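Local coordinates for chitinase A (Pteris ryukyuensis, PDB 5YLG), which is probably a chitin-hydrolysing enzyme of glycosyl hydrolase family 18, represented here by its LysM domain, a small module of a class that typically binds chitin oligosaccharides, at residues 14-19 / 25-30. Residues are numbered along the deposited sequence; the frame is centred on the assembly and turned at random.
With ZN (zinc ion), chain H; ZN (zinc ion), chain E.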
loop_
_atom_site.group_PDB
_atom_site.type_symbol
_atom_site.label_atom_id
_atom_site.label_comp_id
_atom_site.label_asym_id
_atom_site.label_seq_id
_atom_site.Cartn_x
_atom_site.Cartn_y
_atom_site.Cartn_z
ATOM N N TYR A 14 2.846 -5.561 -1.766
ATOM C CA TYR A 14 4.016 -6.239 -1.263
ATOM C C TYR A 14 5.269 -5.362 -1.424
ATOM O O TYR A 14 6.030 -5.192 -0.487
ATOM C CB TYR A 14 4.269 -7.548 -2.018
ATOM C CG TYR A 14 5.469 -8.247 -1.647
ATOM C CD1 TYR A 14 5.656 -8.803 -0.403
ATOM C CD2 TYR A 14 6.506 -8.313 -2.560
ATOM C CE1 TYR A 14 6.817 -9.483 -0.080
ATOM C CE2 TYR A 14 7.672 -8.993 -2.241
ATOM C CZ TYR A 14 7.795 -9.563 -1.017
ATOM O OH TYR A 14 8.948 -10.224 -0.679
ATOM N N ALA A 15 5.429 -4.786 -2.618
ATOM C CA ALA A 15 6.659 -4.046 -2.831
ATOM C C ALA A 15 6.718 -2.779 -2.064
ATOM O O ALA A 15 7.770 -2.380 -1.503
ATOM C CB ALA A 15 6.810 -3.763 -4.314
ATOM N N ILE A 16 5.588 -2.083 -1.855
ATOM C CA ILE A 16 5.499 -0.918 -0.991
ATOM C C ILE A 16 5.890 -1.292 0.431
ATOM O O ILE A 16 6.673 -0.580 1.129
ATOM C CB ILE A 16 4.084 -0.342 -0.999
ATOM C CG1 ILE A 16 3.805 0.341 -2.371
ATOM C CG2 ILE A 16 3.840 0.595 0.126
ATOM C CD1 ILE A 16 2.364 0.610 -2.629
ATOM N N SER A 17 5.323 -2.402 0.906
ATOM C CA SER A 17 5.607 -2.828 2.261
ATOM C C SER A 17 7.100 -3.183 2.434
ATOM O O SER A 17 7.764 -2.741 3.396
ATOM C CB SER A 17 4.775 -4.070 2.583
ATOM O OG SER A 17 3.410 -3.707 2.637
ATOM N N GLN A 18 7.630 -3.980 1.523
ATOM C CA GLN A 18 9.066 -4.436 1.536
ATOM C C GLN A 18 9.946 -3.177 1.541
ATOM O O GLN A 18 10.868 -3.169 2.361
ATOM C CB GLN A 18 9.351 -5.341 0.354
ATOM N N ALA A 19 9.676 -2.179 0.684
ATOM C CA ALA A 19 10.499 -0.968 0.575
ATOM C C ALA A 19 10.550 -0.223 1.842
ATOM O O ALA A 19 11.585 0.373 2.149
ATOM C CB ALA A 19 9.996 -0.098 -0.555
ATOM N N SER A 25 0.818 -7.496 6.321
ATOM C CA SER A 25 -0.324 -7.522 7.218
ATOM C C SER A 25 -0.497 -6.201 7.998
ATOM O O SER A 25 -1.617 -5.727 8.110
ATOM C CB SER A 25 -0.245 -8.714 8.138
ATOM O OG SER A 25 1.102 -8.920 8.610
ATOM N N ASP A 26 0.596 -5.579 8.422
ATOM C CA ASP A 26 0.464 -4.313 9.081
ATOM C C ASP A 26 -0.093 -3.290 8.083
ATOM O O ASP A 26 -1.000 -2.504 8.391
ATOM C CB ASP A 26 1.753 -3.931 9.657
ATOM C CG ASP A 26 2.046 -4.656 10.989
ATOM O OD1 ASP A 26 1.201 -5.405 11.463
ATOM O OD2 ASP A 26 3.156 -4.574 11.481
ATOM N N PHE A 27 0.469 -3.263 6.890
ATOM C CA PHE A 27 -0.027 -2.372 5.863
ATOM C C PHE A 27 -1.494 -2.556 5.621
ATOM O O PHE A 27 -2.261 -1.607 5.527
ATOM C CB PHE A 27 0.729 -2.656 4.546
ATOM C CG PHE A 27 0.283 -1.852 3.380
ATOM C CD1 PHE A 27 0.750 -0.583 3.121
ATOM C CD2 PHE A 27 -0.602 -2.441 2.490
ATOM C CE1 PHE A 27 0.294 0.092 2.008
ATOM C CE2 PHE A 27 -1.073 -1.751 1.409
ATOM C CZ PHE A 27 -0.573 -0.473 1.183
ATOM N N GLU A 28 -1.953 -3.782 5.517
ATOM C CA GLU A 28 -3.332 -3.995 5.330
ATOM C C GLU A 28 -4.195 -3.465 6.480
ATOM O O GLU A 28 -5.257 -2.894 6.267
ATOM C CB GLU A 28 -3.597 -5.473 5.122
ATOM C CG GLU A 28 -3.084 -6.066 3.828
ATOM C CD GLU A 28 -3.136 -7.600 3.715
ATOM O OE1 GLU A 28 -3.431 -8.306 4.709
ATOM O OE2 GLU A 28 -2.841 -8.041 2.605
ATOM N N SER A 29 -3.688 -3.606 7.710
ATOM C CA SER A 29 -4.416 -3.152 8.894
ATOM C C SER A 29 -4.586 -1.646 8.890
ATOM O O SER A 29 -5.533 -1.118 9.532
ATOM C CB SER A 29 -3.727 -3.680 10.170
ATOM O OG SER A 29 -2.769 -2.825 10.556
ATOM N N TRP A 30 -3.750 -0.925 8.191
ATOM C CA TRP A 30 -3.836 0.521 8.081
ATOM C C TRP A 30 -4.605 0.981 6.848
ATOM O O TRP A 30 -4.804 2.170 6.621
ATOM C CB TRP A 30 -2.444 1.139 7.978
ATOM C CG TRP A 30 -1.513 0.719 9.059
ATOM C CD1 TRP A 30 -1.878 0.314 10.331
ATOM C CD2 TRP A 30 -0.109 0.616 9.005
ATOM N NE1 TRP A 30 -0.789 -0.022 11.045
ATOM C CE2 TRP A 30 0.327 0.116 10.271
ATOM C CE3 TRP A 30 0.830 0.842 8.020
ATOM C CZ2 TRP A 30 1.658 -0.135 10.553
ATOM C CZ3 TRP A 30 2.158 0.549 8.302
ATOM C CH2 TRP A 30 2.561 0.108 9.542
HETATM ZN ZN ZN H . -3.266 -10.014 4.027
HETATM ZN ZN ZN E . 3.775 -5.561 12.948
#
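Phe27 meets Ile16 and Ser17 where the two helices of the LysM beta-alpha-alpha-beta fold come together above the small antiparallel sheet. Between 14-19 and 25-30 the contact is made by these three side chains, of which Ser17 and Phe27 are buried, with no hydrogen bond across it, and the backbones are nearest at the CA atoms of Ser17 and Phe27, 6.7 Å apart. At the start of 25-30, Asp26 faces elsewhere: its carboxylate binds a zinc ion through OD2 at 1.9 Å, while its backbone N is held by Ser23 OG near the beginning of the helix. Phe27 carries the whole apolar contact. Its CG stands anti to the backbone N (chi1 177°), a setting that directs the ring out from its own helix toward 14-19. There CE1 lies 4.0 Å from Ile16 CG2, the methyl branch and ring meeting at a slant, and the ring also reaches Val45 of strand 44-46. Ile16 extends the same apolar layer to Ile7 and Val47. At the root of the ring, Ser17 OG sits 3.5 Å from Phe27 CB; a hydrogen bond with Cys13 O gives this buried hydroxyl a polar partner within its own helix. Glu28 grips a second zinc ion with both carboxylate oxygens, unevenly, OE2 at 2.5 Å being the more distant. Next in sequence, Ser29 OG donates back to Asp26 O, three residues earlier, at 2.8 Å, with a C=O...OG angle of 125° and the donor tilted 16° from the carbonyl plane. Trp30 N bonds to Phe27 O at 3.1 Å and more weakly to Asp26 O, and its indole folds back so that Asp26 O lies 3.2 Å above the ring plane, displaced toward the rim.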